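Local coordinates for protein glycosyltransferase (Streptomyces viridochromogenes, PDB 2IUY) that probably transfers a sugar from a nucleotide donor, as a GT4-family retaining glycosyltransferase of avilamycin A biosynthesis that binds UDP, at residues Leu8-Leu13 / Ile22-Gln27; Ala150-Ala155 / Asp227-Ala232; Ala237-Val242 / Gly248-Pro253. All blocks are in the same frame, centred on the assembly; numbering follows the deposited sequence.

Contact 1 (Leu8-Leu13 / Ile22-Gln27); sequences LVNIPL and ISVPPQ
Asn-10, the first residue beyond strand 5-9, turns its side chain toward Val-24. With CG anti to the backbone N (chi1 180°), the amide swings out across the gap, and the CG2 methyl of Val-24 settles above the amide carbon, 3.6 Å from Asn-10 CG. The same methyl is almost as near to both polar atoms, Val-24 CG2 lying 3.7 Å from Asn-10 OD1 and also from Asn-10 ND2, so one face of the amide is covered by a single methyl. The two side chains run past each other in opposite directions. The amide nitrogen finds its polar partner elsewhere, in the carbonyl of Gly-54, which helps to fix the rotation of the amide. This is the loop after the first strand of the N-terminal Rossmann-like domain of a GT-B fold: the chain leaves the sheet here and comes back past Ile-22 to Gln-27 before helix 31-45, whose approach carries the UDP-binding Tyr-29 and Gly-30. At Leu-13 the backbone takes over. Its carbonyl O accepts Ile-22 N at 2.9 Å in a nearly straight bond (N-H...O 177°). The Ile-22 side chain then passes beside that oxygen, its CG1 3.5 Å from Leu-13 O, while CD1 reaches Leu-13 CB at 3.9 Å. The returning segment is braced from within. Ser-23 N donates to Gln-27 OE1 at 3.0 Å, meeting it from above the amide carbonyl plane, and Ser-23 OG donates to Pro-25 O at 2.6 Å, spanning the cis peptide bond that precedes Pro-25. Val-24, whose methyl covers the asparagine amide, is held by its backbone N to Ser-58 OG and also packs on Leu-52 of strand 49-53.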
loop_
_atom_site.group_PDB
_atom_site.type_symbol
_atom_site.label_atom_id
_atom_site.label_comp_id
_atom_site.label_asym_id
_atom_site.label_seq_id
_atom_site.Cartn_x
_atom_site.Cartn_y
_atom_site.Cartn_z
ATOM N N LEU A 8 -12.520 11.299 -3.120
ATOM C CA LEU A 8 -11.665 10.156 -2.779
ATOM C C LEU A 8 -12.060 9.706 -1.415
ATOM O O LEU A 8 -11.913 10.496 -0.492
ATOM C CB LEU A 8 -10.186 10.538 -2.678
ATOM C CG LEU A 8 -9.306 10.615 -3.907
ATOM C CD1 LEU A 8 -7.843 10.987 -3.446
ATOM C CD2 LEU A 8 -9.407 9.302 -4.740
ATOM N N VAL A 9 -12.507 8.447 -1.275
ATOM C CA VAL A 9 -13.062 7.984 -0.014
ATOM C C VAL A 9 -12.045 7.075 0.573
ATOM O O VAL A 9 -11.813 5.967 0.075
ATOM C CB VAL A 9 -14.477 7.237 -0.141
ATOM C CG1 VAL A 9 -15.139 7.112 1.240
ATOM C CG2 VAL A 9 -15.441 8.017 -1.056
ATOM N N ASN A 10 -11.403 7.572 1.629
ATOM C CA ASN A 10 -10.479 6.797 2.426
ATOM C C ASN A 10 -11.289 5.853 3.274
ATOM O O ASN A 10 -12.461 6.129 3.568
ATOM C CB ASN A 10 -9.704 7.741 3.365
ATOM C CG ASN A 10 -8.716 7.015 4.236
ATOM O OD1 ASN A 10 -7.943 6.192 3.749
ATOM N ND2 ASN A 10 -8.700 7.335 5.526
ATOM N N ILE A 11 -10.640 4.772 3.700
ATOM C CA ILE A 11 -11.213 3.782 4.625
ATOM C C ILE A 11 -11.326 4.436 6.015
ATOM O O ILE A 11 -10.296 4.798 6.616
ATOM C CB ILE A 11 -10.335 2.490 4.696
ATOM C CG1 ILE A 11 -10.982 1.449 5.615
ATOM C CG2 ILE A 11 -8.873 2.805 5.199
ATOM C CD1 ILE A 11 -10.329 0.039 5.517
ATOM N N PRO A 12 -12.572 4.654 6.506
ATOM C CA PRO A 12 -12.762 5.337 7.824
ATOM C C PRO A 12 -12.405 4.444 9.037
ATOM O O PRO A 12 -13.094 3.462 9.317
ATOM C CB PRO A 12 -14.254 5.762 7.819
ATOM C CG PRO A 12 -14.817 5.352 6.508
ATOM C CD PRO A 12 -13.855 4.341 5.844
ATOM N N LEU A 13 -11.312 4.780 9.723
ATOM C CA LEU A 13 -10.805 3.988 10.798
ATOM C C LEU A 13 -10.314 4.920 11.885
ATOM O O LEU A 13 -9.636 5.897 11.605
ATOM C CB LEU A 13 -9.599 3.130 10.333
ATOM C CG LEU A 13 -9.842 1.897 9.435
ATOM C CD1 LEU A 13 -8.511 1.171 9.070
ATOM C CD2 LEU A 13 -10.805 0.901 10.129
ATOM N N ILE A 22 -7.973 8.233 11.679
ATOM C CA ILE A 22 -6.635 8.157 11.099
ATOM C C ILE A 22 -6.628 9.144 9.932
ATOM O O ILE A 22 -7.622 9.264 9.209
ATOM C CB ILE A 22 -6.297 6.708 10.665
ATOM C CG1 ILE A 22 -6.191 5.779 11.917
ATOM C CG2 ILE A 22 -4.972 6.675 9.828
ATOM C CD1 ILE A 22 -6.063 4.263 11.588
ATOM N N SER A 23 -5.534 9.867 9.765
ATOM C CA SER A 23 -5.441 10.847 8.689
ATOM C C SER A 23 -4.852 10.281 7.386
ATOM O O SER A 23 -4.408 9.123 7.307
ATOM C CB SER A 23 -4.675 12.106 9.175
ATOM O OG SER A 23 -3.275 11.783 9.298
ATOM N N VAL A 24 -4.890 11.096 6.341
ATOM C CA VAL A 24 -4.224 10.796 5.112
ATOM C C VAL A 24 -3.270 11.934 4.827
ATOM O O VAL A 24 -3.714 13.079 4.664
ATOM C CB VAL A 24 -5.262 10.664 3.941
ATOM C CG1 VAL A 24 -4.566 10.819 2.532
ATOM C CG2 VAL A 24 -6.006 9.359 4.039
ATOM N N PRO A 25 -1.952 11.661 4.797
ATOM C CA PRO A 25 -1.315 10.388 5.067
ATOM C C PRO A 25 -1.391 10.097 6.564
ATOM O O PRO A 25 -1.626 11.021 7.369
ATOM C CB PRO A 25 0.135 10.619 4.598
ATOM C CG PRO A 25 0.358 12.034 4.767
ATOM C CD PRO A 25 -0.958 12.730 4.555
ATOM N N PRO A 26 -1.252 8.814 6.942
ATOM C CA PRO A 26 -1.560 8.499 8.312
ATOM C C PRO A 26 -0.407 8.869 9.249
ATOM O O PRO A 26 0.758 8.931 8.831
ATOM C CB PRO A 26 -1.740 6.980 8.264
ATOM C CG PRO A 26 -0.793 6.544 7.218
ATOM C CD PRO A 26 -0.824 7.624 6.181
ATOM N N GLN A 27 -0.738 9.108 10.517
ATOM C CA GLN A 27 0.281 9.410 11.535
ATOM C C GLN A 27 1.136 8.142 11.826
ATOM O O GLN A 27 2.365 8.204 11.969
ATOM C CB GLN A 27 -0.412 9.961 12.810
ATOM C CG GLN A 27 -1.604 10.954 12.526
ATOM C CD GLN A 27 -3.057 10.312 12.398
ATOM O OE1 GLN A 27 -3.292 9.282 11.738
ATOM N NE2 GLN A 27 -4.034 10.996 13.025
#

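Contact 2 (Ala150-Ala155 / Asp227-Ala232); sequences ARYRSA and DLLASA
The guanidinium of Arg-153 and the phenol ring of Tyr-152 are met at an edge by Asp-227 and Leu-229. Asp-227 OD1 lies at the guanidinium edge, close to its plane, whereas Leu-229 CD2 approaches the rim of the tyrosine ring near its plane, 4.4 Å from Tyr-152 CE1. The contact fastens the loop leading into the C-terminal Rossmann-like domain of the GT-B fold to helix 222-231 of that domain; Arg-151 of the same loop forms a salt bridge with Asp-41 in the N-terminal domain. The ion pair is one-sided: Arg-153 NE donates to Asp-227 OD1 at 3.0 Å with an N-H...O angle of 166°, and Arg-153 NH2 adds a weak bond to the same Asp-227 OD1 at 3.5 Å. The carboxylate is not coplanar with the guanidinium; their planes are 45° apart, and OD1 is met from above its own plane. Arg-153 NH2 has a second acidic partner in Glu-223, one turn earlier on the helix, so a single arginine is shared by two acids. A bend at chi2 (-73°) brings the head back toward the helix while the base of the chain packs on it, Arg-153 CB lying 3.8 Å from Ala-230 CB. Tyr-152 directs its hydroxyl to Glu-260, which contacts UDP in a structure of this protein, and its side chain also touches Arg-225, another UDP-binding residue. Within the helix, Asp-227 O accepts both Ser-231 N, at 2.8 Å, and Ser-231 OG, at 2.7 Å, the hydroxyl coming from above the carbonyl plane.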
loop_
_atom_site.group_PDB
_atom_site.type_symbol
_atom_site.label_atom_id
_atom_site.label_comp_id
_atom_site.label_asym_id
_atom_site.label_seq_id
_atom_site.Cartn_x
_atom_site.Cartn_y
_atom_site.Cartn_z
ATOM N N ALA A 150 8.181 12.797 -3.928
ATOM C CA ALA A 150 8.311 13.965 -3.026
ATOM C C ALA A 150 8.026 13.587 -1.588
ATOM O O ALA A 150 8.474 14.246 -0.680
ATOM C CB ALA A 150 7.387 15.161 -3.467
ATOM N N ARG A 151 7.260 12.532 -1.367
ATOM C CA ARG A 151 6.930 12.109 -0.004
ATOM C C ARG A 151 8.027 11.243 0.606
ATOM O O ARG A 151 7.943 10.905 1.793
ATOM C CB ARG A 151 5.593 11.351 0.040
ATOM C CG ARG A 151 4.363 12.250 -0.107
ATOM C CD ARG A 151 3.085 11.664 0.517
ATOM N NE ARG A 151 1.931 12.535 0.224
ATOM C CZ ARG A 151 1.427 13.506 1.002
ATOM N NH1 ARG A 151 1.942 13.789 2.190
ATOM N NH2 ARG A 151 0.383 14.224 0.570
ATOM N N TYR A 152 9.007 10.848 -0.209
ATOM C CA TYR A 152 10.058 9.920 0.222
ATOM C C TYR A 152 11.431 10.560 0.111
ATOM O O TYR A 152 11.602 11.625 -0.529
ATOM C CB TYR A 152 9.974 8.560 -0.521
ATOM C CG TYR A 152 8.619 7.927 -0.229
ATOM C CD1 TYR A 152 8.420 7.094 0.891
ATOM C CD2 TYR A 152 7.511 8.256 -1.014
ATOM C CE1 TYR A 152 7.141 6.588 1.182
ATOM C CE2 TYR A 152 6.255 7.761 -0.723
ATOM C CZ TYR A 152 6.080 6.940 0.353
ATOM O OH TYR A 152 4.801 6.494 0.567
ATOM N N ARG A 153 12.403 9.909 0.746
ATOM C CA ARG A 153 13.768 10.370 0.669
ATOM C C ARG A 153 14.300 10.177 -0.750
ATOM O O ARG A 153 14.058 9.144 -1.410
ATOM C CB ARG A 153 14.666 9.666 1.686
ATOM C CG ARG A 153 14.309 9.864 3.129
ATOM C CD ARG A 153 14.632 11.260 3.674
ATOM N NE ARG A 153 14.197 11.346 5.071
ATOM C CZ ARG A 153 13.242 12.151 5.531
ATOM N NH1 ARG A 153 12.630 13.021 4.724
ATOM N NH2 ARG A 153 12.931 12.130 6.835
ATOM N N SER A 154 15.059 11.170 -1.173
ATOM C CA SER A 154 15.572 11.267 -2.497
ATOM C C SER A 154 17.048 10.944 -2.502
ATOM O O SER A 154 17.687 10.843 -1.446
ATOM C CB SER A 154 15.339 12.692 -3.002
ATOM O OG SER A 154 16.224 13.570 -2.328
ATOM N N ALA A 155 17.615 10.793 -3.692
ATOM C CA ALA A 155 19.068 10.591 -3.833
ATOM C C ALA A 155 19.855 11.766 -3.205
ATOM O O ALA A 155 20.871 11.553 -2.525
ATOM C CB ALA A 155 19.441 10.394 -5.293
ATOM N N ASP A 227 13.230 7.586 6.939
ATOM C CA ASP A 227 14.650 7.278 7.082
ATOM C C ASP A 227 14.903 5.765 7.078
ATOM O O ASP A 227 15.840 5.304 6.430
ATOM C CB ASP A 227 15.217 7.870 8.375
ATOM C CG ASP A 227 15.242 9.402 8.370
ATOM O OD1 ASP A 227 15.598 9.982 7.322
ATOM O OD2 ASP A 227 14.934 10.015 9.427
ATOM N N LEU A 228 14.078 4.998 7.792
ATOM C CA LEU A 228 14.222 3.521 7.817
ATOM C C LEU A 228 14.105 2.931 6.413
ATOM O O LEU A 228 14.915 2.109 5.985
ATOM C CB LEU A 228 13.171 2.907 8.766
ATOM C CG LEU A 228 13.404 3.061 10.279
ATOM C CD1 LEU A 228 12.200 2.472 11.054
ATOM C CD2 LEU A 228 14.697 2.378 10.703
ATOM N N LEU A 229 13.094 3.392 5.682
ATOM C CA LEU A 229 12.859 2.953 4.295
ATOM C C LEU A 229 14.079 3.149 3.395
ATOM O O LEU A 229 14.457 2.251 2.627
ATOM C CB LEU A 229 11.662 3.705 3.708
ATOM C CG LEU A 229 10.288 3.077 3.454
ATOM C CD1 LEU A 229 10.126 1.569 3.706
ATOM C CD2 LEU A 229 9.120 3.934 4.009
ATOM N N ALA A 230 14.699 4.315 3.552
ATOM C CA ALA A 230 15.865 4.764 2.778
ATOM C C ALA A 230 17.219 4.131 3.253
ATOM O O ALA A 230 18.101 3.848 2.461
ATOM C CB ALA A 230 15.958 6.307 2.901
ATOM N N SER A 231 17.384 3.991 4.558
ATOM C CA SER A 231 18.653 3.578 5.136
ATOM C C SER A 231 18.795 2.043 5.119
ATOM O O SER A 231 19.914 1.504 5.173
ATOM C CB SER A 231 18.772 4.145 6.565
ATOM O OG SER A 231 17.766 3.632 7.422
ATOM N N ALA A 232 17.683 1.318 4.985
ATOM C CA ALA A 232 17.792 -0.141 5.079
ATOM C C ALA A 232 18.658 -0.718 3.971
ATOM O O ALA A 232 18.586 -0.277 2.837
ATOM C CB ALA A 232 16.399 -0.803 5.084
#

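Contact 3 (Ala237-Val242 / Gly248-Pro253); sequences AMSQAV and GIWCEP
Glu-252 is the first glutamate of the E-X7-E signature of GT4 glycosyltransferases, whose second member is the UDP-binding Glu-260, and this contact positions its carboxylate beside Lys-175, at what is probably the donor pocket. The two loop segments run antiparallel. Ser-239 OG donates to Glu-252 OE1 at 2.5 Å, and Trp-250 NE1 donates to the same Glu-252 OE1 at 3.0 Å from the opposite face of the carboxylate. The indole meets that oxygen almost in its own ring plane. A bend at chi2 (63°) folds the glutamate back between the two donors, while Ser-239 CB borders the indole edge, 4.0 Å from Trp-250 NE1. Further out, Trp-250 N donates to Val-242 O at 2.7 Å, beside the inverse gamma turn centred on Ala-241. There Ala-241 CB meets Ile-249 CG2 at 3.6 Å, the apolar end of the contact. Glu-252 OE2 makes a salt bridge to Lys-175, a UDP-binding residue. Gripped at OE1 from both faces and at OE2 by a lysine, the carboxylate has little freedom to rotate, which probably keeps it in a set orientation within the pocket.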
loop_
_atom_site.group_PDB
_atom_site.type_symbol
_atom_site.label_atom_id
_atom_site.label_comp_id
_atom_site.label_asym_id
_atom_site.label_seq_id
_atom_site.Cartn_x
_atom_site.Cartn_y
_atom_site.Cartn_z
ATOM N N ALA A 237 9.587 -8.299 1.994
ATOM C CA ALA A 237 8.123 -8.354 1.862
ATOM C C ALA A 237 7.758 -9.816 1.669
ATOM O O ALA A 237 7.813 -10.340 0.561
ATOM C CB ALA A 237 7.682 -7.514 0.651
HETATM N N MSE A 238 7.395 -10.482 2.764
HETATM C CA MSE A 238 7.421 -11.964 2.814
HETATM C C MSE A 238 6.064 -12.569 3.048
HETATM O O MSE A 238 5.954 -13.560 3.746
HETATM C CB MSE A 238 8.370 -12.416 3.936
HETATM C CG MSE A 238 9.784 -11.823 3.866
HETATM SE SE MSE A 238 10.784 -12.340 2.318
HETATM C CE MSE A 238 11.194 -14.212 2.864
ATOM N N SER A 239 5.043 -11.984 2.424
ATOM C CA SER A 239 3.676 -12.425 2.583
ATOM C C SER A 239 3.615 -13.917 2.267
ATOM O O SER A 239 4.316 -14.390 1.373
ATOM C CB SER A 239 2.710 -11.595 1.728
ATOM O OG SER A 239 2.680 -10.238 2.165
ATOM N N GLN A 240 2.813 -14.643 3.046
ATOM C CA GLN A 240 2.767 -16.097 2.993
ATOM C C GLN A 240 1.393 -16.558 2.544
ATOM O O GLN A 240 0.373 -15.937 2.834
ATOM C CB GLN A 240 3.109 -16.710 4.376
ATOM C CG GLN A 240 4.535 -16.388 4.893
ATOM C CD GLN A 240 5.655 -17.010 4.054
ATOM O OE1 GLN A 240 5.697 -18.226 3.850
ATOM N NE2 GLN A 240 6.603 -16.176 3.611
ATOM N N ALA A 241 1.353 -17.647 1.798
ATOM C CA ALA A 241 0.065 -18.163 1.356
ATOM C C ALA A 241 -0.581 -19.039 2.452
ATOM O O ALA A 241 -0.479 -20.271 2.473
ATOM C CB ALA A 241 0.192 -18.881 0.011
ATOM N N VAL A 242 -1.185 -18.370 3.416
ATOM C CA VAL A 242 -1.799 -19.062 4.533
ATOM C C VAL A 242 -3.224 -18.576 4.590
ATOM O O VAL A 242 -3.533 -17.577 3.922
ATOM C CB VAL A 242 -1.073 -18.749 5.890
ATOM C CG1 VAL A 242 0.379 -19.340 5.882
ATOM C CG2 VAL A 242 -1.061 -17.257 6.220
ATOM N N GLY A 248 -10.171 -18.103 2.836
ATOM C CA GLY A 248 -9.363 -18.487 1.688
ATOM C C GLY A 248 -7.889 -18.233 1.901
ATOM O O GLY A 248 -7.466 -17.772 2.971
ATOM N N ILE A 249 -7.095 -18.498 0.874
ATOM C CA ILE A 249 -5.658 -18.275 0.962
ATOM C C ILE A 249 -5.374 -16.790 0.829
ATOM O O ILE A 249 -5.961 -16.110 -0.019
ATOM C CB ILE A 249 -4.863 -19.056 -0.089
ATOM C CG1 ILE A 249 -5.122 -20.557 0.027
ATOM C CG2 ILE A 249 -3.366 -18.919 0.189
ATOM C CD1 ILE A 249 -4.600 -21.181 1.376
ATOM N N TRP A 250 -4.491 -16.299 1.699
ATOM C CA TRP A 250 -3.988 -14.934 1.604
ATOM C C TRP A 250 -3.333 -14.674 0.206
ATOM O O TRP A 250 -2.536 -15.470 -0.297
ATOM C CB TRP A 250 -3.015 -14.596 2.762
ATOM C CG TRP A 250 -2.514 -13.144 2.645
ATOM C CD1 TRP A 250 -1.336 -12.718 2.096
ATOM C CD2 TRP A 250 -3.212 -11.961 3.044
ATOM N NE1 TRP A 250 -1.252 -11.362 2.165
ATOM C CE2 TRP A 250 -2.394 -10.865 2.724
ATOM C CE3 TRP A 250 -4.430 -11.729 3.687
ATOM C CZ2 TRP A 250 -2.761 -9.532 2.995
ATOM C CZ3 TRP A 250 -4.799 -10.400 3.980
ATOM C CH2 TRP A 250 -3.958 -9.317 3.639
ATOM N N CYS A 251 -3.685 -13.545 -0.385
ATOM C CA CYS A 251 -3.129 -13.139 -1.675
ATOM C C CYS A 251 -2.832 -11.635 -1.572
ATOM O O CYS A 251 -3.766 -10.826 -1.552
ATOM C CB CYS A 251 -4.163 -13.410 -2.768
ATOM S SG CYS A 251 -3.748 -12.874 -4.463
ATOM N N GLU A 252 -1.549 -11.265 -1.453
ATOM C CA GLU A 252 -1.170 -9.849 -1.156
ATOM C C GLU A 252 -1.772 -8.974 -2.268
ATOM O O GLU A 252 -1.491 -9.216 -3.418
ATOM C CB GLU A 252 0.352 -9.689 -1.055
ATOM C CG GLU A 252 0.830 -8.316 -0.497
ATOM C CD GLU A 252 0.372 -8.094 0.909
ATOM O OE1 GLU A 252 0.539 -9.001 1.748
ATOM O OE2 GLU A 252 -0.200 -7.037 1.203
ATOM N N PRO A 253 -2.718 -8.068 -1.945
ATOM C CA PRO A 253 -3.301 -7.252 -3.045
ATOM C C PRO A 253 -2.368 -6.343 -3.862
ATOM O O PRO A 253 -2.411 -6.402 -5.127
ATOM C CB PRO A 253 -4.411 -6.429 -2.362
ATOM C CG PRO A 253 -4.643 -7.086 -1.036
ATOM C CD PRO A 253 -3.412 -7.865 -0.664
#

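How the contacts relate
Contact 1 belongs to the N-terminal Rossmann-like domain, whereas contacts 2 and 3 involve mainly its C-terminal counterpart, both with neighbours in the N-terminal half. Contact 2 is mostly buried, its ion pair partly exposed; contacts 1 and 3 are buried at one end and reach the surface at the other. Chemistry follows place: a backbone bond and a methyl over an amide in contact 1, an ion pair between loop and helix in contact 2, a doubly gripped carboxylate in contact 3. Contacts 1 and 2 touch across the domains, Pro-25 CG packing 3.5 Å from Arg-151 NH1. Contacts 2 and 3 do not touch, but each borders one E-X7-E glutamate: contact 3 contains Glu-252, and Tyr-152 hydrogen-bonds Glu-260.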